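Local coordinates for protein bacteriorhodopsin (Nanosalina sp., PDB 6EYU) that pumps protons inward across the membrane as a retinal-binding xenorhodopsin, presumably driven by light, at residues L18-T23 with F211-Y216; L90-G95 with R161-L166. One frame throughout, in Å; residues are numbered along the deposited sequence.

Contact 1 of 2, residues L18-T23 with F211-Y216; sequences LAYIIT and FCKQVY. With RET (retinal), chain D; LFA (eicosane), chain F.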
ATOM      1  N   LEU A  18     -26.715   1.628  -6.048  1.00 60.28           N
ATOM      2  CA  LEU A  18     -27.060   2.873  -5.373  1.00 66.40           C
ATOM      3  C   LEU A  18     -27.374   2.622  -3.902  1.00 67.79           C
ATOM      4  O   LEU A  18     -26.811   3.273  -3.021  1.00 67.02           O
ATOM      5  CB  LEU A  18     -28.259   3.539  -6.052  1.00 69.79           C
ATOM      6  CG  LEU A  18     -28.150   5.059  -6.189  1.00 79.71           C
ATOM      7  CD1 LEU A  18     -27.275   5.422  -7.379  1.00 87.77           C
ATOM      8  CD2 LEU A  18     -29.526   5.694  -6.316  1.00 77.42           C
ATOM      9  N   ALA A  19     -28.326   1.733  -3.649  1.00 65.83           N
ATOM     10  CA  ALA A  19     -28.743   1.427  -2.286  1.00 60.18           C
ATOM     11  C   ALA A  19     -27.545   0.998  -1.446  1.00 58.95           C
ATOM     12  O   ALA A  19     -27.494   1.257  -0.243  1.00 60.16           O
ATOM     13  CB  ALA A  19     -29.803   0.336  -2.290  1.00 62.43           C
ATOM     14  N   TYR A  20     -26.578   0.349  -2.088  1.00 56.82           N
ATOM     15  CA  TYR A  20     -25.381  -0.114  -1.397  1.00 60.89           C
ATOM     16  C   TYR A  20     -24.503   1.066  -0.991  1.00 61.03           C
ATOM     17  O   TYR A  20     -24.034   1.137   0.145  1.00 64.56           O
ATOM     18  CB  TYR A  20     -24.586  -1.072  -2.285  1.00 63.90           C
ATOM     19  CG  TYR A  20     -23.326  -1.603  -1.637  1.00 64.52           C
ATOM     20  CD1 TYR A  20     -23.376  -2.666  -0.743  1.00 64.82           C
ATOM     21  CD2 TYR A  20     -22.082  -1.075  -1.956  1.00 73.18           C
ATOM     22  CE1 TYR A  20     -22.225  -3.174  -0.174  1.00 68.83           C
ATOM     23  CE2 TYR A  20     -20.924  -1.591  -1.407  1.00 77.11           C
ATOM     24  CZ  TYR A  20     -21.002  -2.637  -0.512  1.00 68.53           C
ATOM     25  OH  TYR A  20     -19.852  -3.143   0.050  1.00 61.13           O
ATOM     26  N   ILE A  21     -24.279   1.987  -1.923  1.00 60.39           N
ATOM     27  CA  ILE A  21     -23.392   3.117  -1.674  1.00 65.74           C
ATOM     28  C   ILE A  21     -23.969   4.030  -0.596  1.00 68.59           C
ATOM     29  O   ILE A  21     -23.242   4.512   0.273  1.00 70.95           O
ATOM     30  CB  ILE A  21     -23.152   3.946  -2.951  1.00 68.38           C
ATOM     31  CG1 ILE A  21     -22.339   3.138  -3.963  1.00 66.49           C
ATOM     32  CG2 ILE A  21     -22.426   5.238  -2.609  1.00 71.97           C
ATOM     33  CD1 ILE A  21     -22.199   3.814  -5.310  1.00 64.28           C
ATOM     34  N   ILE A  22     -25.280   4.238  -0.636  1.00 66.80           N
ATOM     35  CA  ILE A  22     -25.938   5.146   0.297  1.00 68.84           C
ATOM     36  C   ILE A  22     -25.905   4.581   1.714  1.00 66.83           C
ATOM     37  O   ILE A  22     -25.620   5.301   2.671  1.00 65.62           O
ATOM     38  CB  ILE A  22     -27.403   5.402  -0.103  1.00 70.35           C
ATOM     39  CG1 ILE A  22     -27.468   6.105  -1.460  1.00 67.88           C
ATOM     40  CG2 ILE A  22     -28.101   6.242   0.956  1.00 70.26           C
ATOM     41  CD1 ILE A  22     -28.821   6.012  -2.130  1.00 67.29           C
ATOM     42  N   THR A  23     -26.147   3.280   1.835  1.00 62.23           N
ATOM     43  CA  THR A  23     -26.133   2.617   3.135  1.00 63.28           C
ATOM     44  C   THR A  23     -24.710   2.518   3.675  1.00 63.08           C
ATOM     45  O   THR A  23     -24.496   2.504   4.887  1.00 61.90           O
ATOM     46  CB  THR A  23     -26.729   1.199   3.049  1.00 63.51           C
ATOM     47  OG1 THR A  23     -26.156   0.501   1.937  1.00 62.72           O
ATOM     48  CG2 THR A  23     -28.239   1.262   2.885  1.00 66.25           C
ATOM     49  N   PHE A 211     -23.611  -7.756   3.560  1.00 67.47           N
ATOM     50  CA  PHE A 211     -23.602  -8.577   4.764  1.00 63.33           C
ATOM     51  C   PHE A 211     -22.202  -8.663   5.366  1.00 61.95           C
ATOM     52  O   PHE A 211     -22.050  -8.893   6.567  1.00 65.86           O
ATOM     53  CB  PHE A 211     -24.134  -9.979   4.460  1.00 64.25           C
ATOM     54  CG  PHE A 211     -25.634 -10.067   4.444  1.00 64.76           C
ATOM     55  CD1 PHE A 211     -26.345 -10.171   5.629  1.00 66.52           C
ATOM     56  CD2 PHE A 211     -26.336  -9.874   3.265  1.00 65.75           C
ATOM     57  CE1 PHE A 211     -27.726 -10.138   5.632  1.00 64.30           C
ATOM     58  CE2 PHE A 211     -27.719  -9.860   3.259  1.00 67.71           C
ATOM     59  CZ  PHE A 211     -28.414  -9.990   4.444  1.00 66.89           C
ATOM     60  N   CYS A 212     -21.187  -8.377   4.555  1.00 61.52           N
ATOM     61  CA  CYS A 212     -19.799  -8.551   4.981  1.00 65.18           C
ATOM     62  C   CYS A 212     -19.181  -7.232   5.441  1.00 68.67           C
ATOM     63  O   CYS A 212     -18.080  -7.212   5.991  1.00 64.77           O
ATOM     64  CB  CYS A 212     -18.964  -9.146   3.846  1.00 65.46           C
ATOM     65  SG  CYS A 212     -19.502 -10.786   3.309  1.00 73.81           S
ATOM     66  N   LYS A 213     -19.870  -6.131   5.165  1.00 67.75           N
ATOM     67  CA  LYS A 213     -19.382  -4.800   5.514  1.00 63.64           C
ATOM     68  C   LYS A 213     -20.402  -4.072   6.398  1.00 60.02           C
ATOM     69  O   LYS A 213     -20.185  -3.903   7.598  1.00 53.89           O
ATOM     70  CB  LYS A 213     -19.105  -3.997   4.241  1.00 66.86           C
ATOM     71  CG  LYS A 213     -17.971  -4.642   3.440  1.00 69.05           C
ATOM     72  CD  LYS A 213     -17.665  -3.858   2.163  1.00 63.07           C
ATOM     73  CE  LYS A 213     -16.506  -4.502   1.396  1.00 67.20           C
ATOM     74  NZ  LYS A 213     -17.011  -5.619   0.585  1.00 69.47           N
ATOM     75  N   GLN A 214     -21.513  -3.651   5.800  1.00 61.41           N
ATOM     76  CA  GLN A 214     -22.511  -2.861   6.515  1.00 65.69           C
ATOM     77  C   GLN A 214     -23.004  -3.607   7.751  1.00 63.07           C
ATOM     78  O   GLN A 214     -22.882  -3.117   8.874  1.00 63.20           O
ATOM     79  CB  GLN A 214     -23.693  -2.536   5.598  1.00 67.70           C
ATOM     80  CG  GLN A 214     -23.529  -1.247   4.809  1.00 72.30           C
ATOM     81  CD  GLN A 214     -23.177  -1.496   3.354  1.00 76.23           C
ATOM     82  OE1 GLN A 214     -23.791  -0.929   2.450  1.00 82.62           O
ATOM     83  NE2 GLN A 214     -22.165  -2.324   3.123  1.00 71.39           N
ATOM     84  N   VAL A 215     -23.508  -4.819   7.541  1.00 64.81           N
ATOM     85  CA  VAL A 215     -24.035  -5.631   8.633  1.00 66.73           C
ATOM     86  C   VAL A 215     -22.924  -6.021   9.602  1.00 65.64           C
ATOM     87  O   VAL A 215     -23.122  -6.028  10.817  1.00 67.13           O
ATOM     88  CB  VAL A 215     -24.700  -6.914   8.100  1.00 72.48           C
ATOM     89  CG1 VAL A 215     -25.114  -7.817   9.253  1.00 74.89           C
ATOM     90  CG2 VAL A 215     -25.897  -6.568   7.228  1.00 70.32           C
ATOM     91  N   TYR A 216     -21.750  -6.324   9.057  1.00 58.30           N
ATOM     92  CA  TYR A 216     -20.680  -6.941   9.832  1.00 56.42           C
ATOM     93  C   TYR A 216     -20.113  -5.953  10.846  1.00 54.42           C
ATOM     94  O   TYR A 216     -19.806  -6.321  11.980  1.00 59.94           O
ATOM     95  CB  TYR A 216     -19.568  -7.426   8.899  1.00 59.67           C
ATOM     96  CG  TYR A 216     -18.252  -7.695   9.595  1.00 57.22           C
ATOM     97  CD1 TYR A 216     -18.114  -8.777  10.455  1.00 59.35           C
ATOM     98  CD2 TYR A 216     -17.105  -7.001   9.233  1.00 57.02           C
ATOM     99  CE1 TYR A 216     -16.890  -9.101  11.007  1.00 62.98           C
ATOM    100  CE2 TYR A 216     -15.875  -7.318   9.778  1.00 60.32           C
ATOM    101  CZ  TYR A 216     -15.773  -8.366  10.667  1.00 61.03           C
ATOM    102  OH  TYR A 216     -14.555  -8.673  11.227  1.00 65.77           O
TER
HETATM  103  C1  RET D 301     -11.609 -13.621  -5.867  1.00 64.32           C
HETATM  104  C2  RET D 301     -10.598 -13.972  -6.963  1.00 66.50           C
HETATM  105  C3  RET D 301     -10.576 -15.473  -7.249  1.00 67.46           C
HETATM  106  C4  RET D 301     -10.067 -16.234  -6.029  1.00 67.24           C
HETATM  107  C5  RET D 301     -10.727 -15.713  -4.752  1.00 63.55           C
HETATM  108  C6  RET D 301     -11.439 -14.555  -4.660  1.00 66.60           C
HETATM  109  C7  RET D 301     -12.049 -14.196  -3.394  1.00 64.69           C
HETATM  110  C8  RET D 301     -12.727 -13.023  -3.252  1.00 65.36           C
HETATM  111  C9  RET D 301     -13.229 -12.649  -1.955  1.00 63.83           C
HETATM  112  C10 RET D 301     -13.965 -11.480  -1.782  1.00 62.39           C
HETATM  113  C11 RET D 301     -14.566 -11.064  -0.574  1.00 61.23           C
HETATM  114  C12 RET D 301     -15.149  -9.811  -0.727  1.00 57.15           C
HETATM  115  C13 RET D 301     -15.725  -9.037   0.304  1.00 60.26           C
HETATM  116  C14 RET D 301     -16.267  -7.776   0.020  1.00 65.50           C
HETATM  117  C15 RET D 301     -16.766  -6.866   0.947  1.00 68.99           C
HETATM  118  C16 RET D 301     -11.374 -12.189  -5.385  1.00 67.08           C
HETATM  119  C17 RET D 301     -13.037 -13.771  -6.396  1.00 61.41           C
HETATM  120  C18 RET D 301     -10.600 -16.571  -3.492  1.00 59.91           C
HETATM  121  C19 RET D 301     -12.989 -13.572  -0.759  1.00 67.31           C
HETATM  122  C20 RET D 301     -15.781  -9.589   1.730  1.00 58.25           C
HETATM  123  C7  LFA F 303     -31.124   2.707   4.479  1.00121.91           C
HETATM  124  C8  LFA F 303     -31.878   3.655   3.550  1.00129.00           C
HETATM  125  C9  LFA F 303     -31.166   3.721   2.200  1.00109.74           C
HETATM  126  C10 LFA F 303     -32.128   3.302   1.090  1.00104.73           C
HETATM  127  C11 LFA F 303     -31.644   3.868  -0.243  1.00103.32           C
HETATM  128  C12 LFA F 303     -32.492   3.310  -1.385  1.00105.15           C
HETATM  129  C13 LFA F 303     -31.959   3.839  -2.715  1.00104.05           C
HETATM  130  C14 LFA F 303     -32.794   3.297  -3.873  1.00104.97           C
HETATM  131  C15 LFA F 303     -32.280   3.899  -5.180  1.00121.18           C
HETATM  132  C16 LFA F 303     -33.333   3.759  -6.277  1.00122.53           C
HETATM  133  C17 LFA F 303     -32.634   3.608  -7.628  1.00127.16           C
HETATM  134  C18 LFA F 303     -33.085   4.717  -8.576  1.00120.37           C
HETATM  135  C19 LFA F 303     -32.616   4.388  -9.992  1.00109.16           C
HETATM  136  C20 LFA F 303     -31.104   4.174  -9.989  1.00106.48           C

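Contact 2 of 2, residues L90-G95 with R161-L166; sequences LTAFHG and RAYKIL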
ATOM      1  N   LEU A  90      -8.315  -8.234  15.448  1.00 60.09           N
ATOM      2  CA  LEU A  90      -8.230  -7.366  16.615  1.00 66.69           C
ATOM      3  C   LEU A  90      -9.276  -7.751  17.651  1.00 64.61           C
ATOM      4  O   LEU A  90      -9.006  -7.749  18.853  1.00 65.45           O
ATOM      5  CB  LEU A  90      -8.420  -5.907  16.199  1.00 64.53           C
ATOM      6  CG  LEU A  90      -7.232  -5.337  15.427  1.00 63.18           C
ATOM      7  CD1 LEU A  90      -7.381  -3.839  15.214  1.00 64.03           C
ATOM      8  CD2 LEU A  90      -5.942  -5.657  16.164  1.00 67.50           C
ATOM      9  N   THR A  91     -10.455  -8.136  17.174  1.00 59.29           N
ATOM     10  CA  THR A  91     -11.468  -8.733  18.032  1.00 60.29           C
ATOM     11  C   THR A  91     -10.871  -9.872  18.851  1.00 57.86           C
ATOM     12  O   THR A  91     -11.006  -9.908  20.074  1.00 57.20           O
ATOM     13  CB  THR A  91     -12.644  -9.281  17.205  1.00 64.73           C
ATOM     14  OG1 THR A  91     -13.140  -8.258  16.334  1.00 65.93           O
ATOM     15  CG2 THR A  91     -13.761  -9.757  18.117  1.00 69.16           C
ATOM     16  N   ALA A  92     -10.253 -10.826  18.162  1.00 59.78           N
ATOM     17  CA  ALA A  92      -9.614 -11.955  18.825  1.00 60.52           C
ATOM     18  C   ALA A  92      -8.560 -11.469  19.815  1.00 61.42           C
ATOM     19  O   ALA A  92      -8.428 -12.012  20.912  1.00 66.13           O
ATOM     20  CB  ALA A  92      -8.985 -12.882  17.796  1.00 61.52           C
ATOM     21  N   PHE A  93      -7.789 -10.466  19.406  1.00 62.15           N
ATOM     22  CA  PHE A  93      -6.700  -9.955  20.231  1.00 61.78           C
ATOM     23  C   PHE A  93      -7.249  -9.233  21.455  1.00 60.29           C
ATOM     24  O   PHE A  93      -6.534  -9.018  22.434  1.00 63.60           O
ATOM     25  CB  PHE A  93      -5.819  -9.006  19.417  1.00 67.66           C
ATOM     26  CG  PHE A  93      -4.912  -9.708  18.449  1.00 66.40           C
ATOM     27  CD1 PHE A  93      -4.974 -11.082  18.297  1.00 64.50           C
ATOM     28  CD2 PHE A  93      -3.981  -8.997  17.711  1.00 70.30           C
ATOM     29  CE1 PHE A  93      -4.133 -11.736  17.418  1.00 71.35           C
ATOM     30  CE2 PHE A  93      -3.135  -9.645  16.829  1.00 69.59           C
ATOM     31  CZ  PHE A  93      -3.210 -11.016  16.685  1.00 69.68           C
ATOM     32  N   HIS A  94      -8.525  -8.869  21.397  1.00 61.08           N
ATOM     33  CA  HIS A  94      -9.058  -7.823  22.258  1.00 61.08           C
ATOM     34  C   HIS A  94      -8.927  -8.207  23.728  1.00 65.32           C
ATOM     35  O   HIS A  94      -8.630  -7.364  24.574  1.00 70.43           O
ATOM     36  CB  HIS A  94     -10.523  -7.551  21.918  1.00 62.75           C
ATOM     37  CG  HIS A  94     -11.130  -6.443  22.718  1.00 64.97           C
ATOM     38  ND1 HIS A  94     -10.600  -5.171  22.748  1.00 66.71           N
ATOM     39  CD2 HIS A  94     -12.160  -6.440  23.598  1.00 65.38           C
ATOM     40  CE1 HIS A  94     -11.315  -4.417  23.563  1.00 66.18           C
ATOM     41  NE2 HIS A  94     -12.268  -5.163  24.092  1.00 66.60           N
ATOM     42  N   GLY A  95      -9.160  -9.481  24.029  1.00 68.51           N
ATOM     43  CA  GLY A  95      -9.181  -9.942  25.412  1.00 66.52           C
ATOM     44  C   GLY A  95      -7.933 -10.719  25.783  1.00 64.97           C
ATOM     45  O   GLY A  95      -7.776 -11.148  26.926  1.00 65.67           O
ATOM     46  N   ARG A 161     -16.456 -16.259  22.591  1.00 65.06           N
ATOM     47  CA  ARG A 161     -17.677 -16.584  21.865  1.00 68.09           C
ATOM     48  C   ARG A 161     -17.926 -15.571  20.753  1.00 65.45           C
ATOM     49  O   ARG A 161     -18.250 -15.940  19.624  1.00 62.43           O
ATOM     50  CB  ARG A 161     -18.874 -16.612  22.819  1.00 75.66           C
ATOM     51  CG  ARG A 161     -19.644 -17.922  22.805  1.00 93.27           C
ATOM     52  CD  ARG A 161     -21.019 -17.769  23.435  1.00 99.07           C
ATOM     53  NE  ARG A 161     -21.020 -16.803  24.528  1.00105.45           N
ATOM     54  CZ  ARG A 161     -20.525 -17.044  25.738  1.00103.59           C
ATOM     55  NH1 ARG A 161     -19.963 -18.214  26.006  1.00109.39           N
ATOM     56  NH2 ARG A 161     -20.557 -16.100  26.669  1.00 98.32           N
ATOM     57  N   ALA A 162     -17.743 -14.294  21.071  1.00 66.41           N
ATOM     58  CA  ALA A 162     -17.875 -13.231  20.082  1.00 63.60           C
ATOM     59  C   ALA A 162     -17.045 -13.547  18.843  1.00 65.51           C
ATOM     60  O   ALA A 162     -17.557 -13.540  17.723  1.00 68.32           O
ATOM     61  CB  ALA A 162     -17.446 -11.899  20.680  1.00 63.03           C
ATOM     62  N   TYR A 163     -15.763 -13.830  19.050  1.00 63.04           N
ATOM     63  CA  TYR A 163     -14.844 -14.065  17.942  1.00 63.40           C
ATOM     64  C   TYR A 163     -15.327 -15.230  17.083  1.00 61.02           C
ATOM     65  O   TYR A 163     -15.403 -15.121  15.859  1.00 58.30           O
ATOM     66  CB  TYR A 163     -13.437 -14.353  18.466  1.00 65.64           C
ATOM     67  CG  TYR A 163     -12.488 -14.863  17.404  1.00 64.86           C
ATOM     68  CD1 TYR A 163     -11.906 -13.990  16.494  1.00 64.47           C
ATOM     69  CD2 TYR A 163     -12.337 -16.227  17.185  1.00 66.45           C
ATOM     70  CE1 TYR A 163     -11.162 -14.457  15.429  1.00 64.93           C
ATOM     71  CE2 TYR A 163     -11.590 -16.703  16.126  1.00 60.98           C
ATOM     72  CZ  TYR A 163     -10.999 -15.814  15.254  1.00 58.28           C
ATOM     73  OH  TYR A 163     -10.232 -16.283  14.213  1.00 55.67           O
ATOM     74  N   LYS A 164     -15.669 -16.338  17.733  1.00 62.13           N
ATOM     75  CA  LYS A 164     -15.983 -17.574  17.025  1.00 62.69           C
ATOM     76  C   LYS A 164     -17.237 -17.407  16.173  1.00 58.42           C
ATOM     77  O   LYS A 164     -17.309 -17.914  15.053  1.00 56.08           O
ATOM     78  CB  LYS A 164     -16.176 -18.723  18.016  1.00 68.98           C
ATOM     79  CG  LYS A 164     -14.883 -19.226  18.639  1.00 70.60           C
ATOM     80  CD  LYS A 164     -15.013 -20.666  19.109  1.00 71.23           C
ATOM     81  CE  LYS A 164     -15.410 -20.741  20.575  1.00 71.09           C
ATOM     82  NZ  LYS A 164     -14.241 -20.998  21.461  1.00 70.64           N
ATOM     83  N   ILE A 165     -18.210 -16.664  16.692  1.00 55.34           N
ATOM     84  CA  ILE A 165     -19.395 -16.312  15.920  1.00 56.14           C
ATOM     85  C   ILE A 165     -19.009 -15.525  14.673  1.00 54.77           C
ATOM     86  O   ILE A 165     -19.326 -15.924  13.553  1.00 54.26           O
ATOM     87  CB  ILE A 165     -20.380 -15.469  16.752  1.00 60.99           C
ATOM     88  CG1 ILE A 165     -21.146 -16.360  17.731  1.00 61.27           C
ATOM     89  CG2 ILE A 165     -21.351 -14.735  15.839  1.00 61.53           C
ATOM     90  CD1 ILE A 165     -21.584 -15.646  18.990  1.00 61.50           C
ATOM     91  N   LEU A 166     -18.283 -14.430  14.872  1.00 56.85           N
ATOM     92  CA  LEU A 166     -17.862 -13.578  13.766  1.00 61.56           C
ATOM     93  C   LEU A 166     -17.025 -14.369  12.767  1.00 59.02           C
ATOM     94  O   LEU A 166     -17.242 -14.288  11.558  1.00 61.61           O
ATOM     95  CB  LEU A 166     -17.058 -12.386  14.288  1.00 69.76           C
ATOM     96  CG  LEU A 166     -17.880 -11.259  14.915  1.00 71.90           C
ATOM     97  CD1 LEU A 166     -17.020 -10.432  15.858  1.00 76.56           C
ATOM     98  CD2 LEU A 166     -18.497 -10.382  13.837  1.00 72.85           C
TER

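Contact 1 of 2, residues L18-T23 with F211-Y216
Tyr20 and Gln214 bridge the gap between helix 14-38 and helix 198-230, whose short-segment axes come no closer than 11.0 Å and are inclined at 40°. The ring of Tyr20 reaches across because CG stands anti to the backbone N (chi1 -180°), which carries the phenol from the flank of its helix to the retinal lysine. The amide of Gln214 lies over one face of that ring, tilted 62° from the ring plane, with CD 4.0 Å from Tyr20 CE1. A bend at its second torsion brings the amide in beside the Thr23 side chain, which it crosses nearly at a right angle; Thr23 OG1 and Gln214 CD are 3.9 Å apart. Thr23 OG1 lies 2.7 Å from Ala19 O and 2.8 Å from Tyr20 O, turned back toward its own helix. Thr23 CG2 instead meets an eicosane, 3.6 Å from its C7, so this residue joins the lipid-facing surface to the helix interface.

At the edge of the Tyr20 ring, near its plane, the phenol oxygen meets the aliphatic chain of Lys213, with OH 3.1 Å from CD, and the two side chains cross at about a right angle. The oxygen finds its polar partner in Ser55 of helix 42-63, which helps to hold the phenol beside the lysine. Lys213 runs extended and then bends at its last torsion, bringing NZ into a covalent bond of 1.3 Å with retinal C15. The wider pi-type turn at 211-214 takes in this lysine, as in bacteriorhodopsin. A retinal-bearing lysine on the last transmembrane helix is the hallmark of microbial rhodopsins; here it is flanked by a tyrosine from the first.

Contact 2 of 2, residues L90-G95 with R161-L166
The phenol ring of Tyr163 receives the methyl of Ala92 obliquely, the CB lying 3.4 Å from CD1 and 3.6 Å from CE1. Phe148, Arg149 and Ala152 of helix 147-152 also touch this side chain, so the ring fills the space between helix 72-93 of the seven-helix rhodopsin bundle and the short helix 147-152. Tyr163 has its CG anti to the backbone N (chi1 169°), which lays the ring alongside the C-terminal part of helix 72-93. The small alanine lets the backbones draw close, with the CA atoms of Ala92 and Tyr163 5.7 Å apart. At the far end of the ring the hydroxyl is hydrogen-bonded to Leu144 O, tying helix 157-183 to helix 128-145. Replacing this tyrosine by alanine would probably open a gap beside the Ala92 methyl and leave the Leu144 carbonyl without its hydroxyl mate.

One turn further on, Leu166 takes over the packing against Thr91. The threonine divides its branches by character: OG1 is hydrogen-bonded to Ala87 O of its own helix and to Asp220 of helix 198-230, while the methyl is left for the apolar side. Thr91 and Leu166 cross at about a right angle, with CG2 of Thr91 4.0 Å from CD1 of Leu166.

How the contacts relate
The two contacts lie 22 Å apart between centres and draw on four different helices of one seven-helix domain. Along the chain the order is 18-23, 90-95, 161-166, 211-216, so contact 1 brings the first and last transmembrane helices together and contact 2 pairs two that come between them. Helices 157-183 and 198-230 are consecutive, and they join the contacts directly: Tyr216 CE1 packs 3.5 Å from Leu166 CD2. Contact 1, which includes the retinal attachment, is centred about 11 Å from the centre of the chain, and contact 2 about 17 Å, near the C-terminal end of helix 72-93, probably toward the cytoplasmic side as in bacteriorhodopsin.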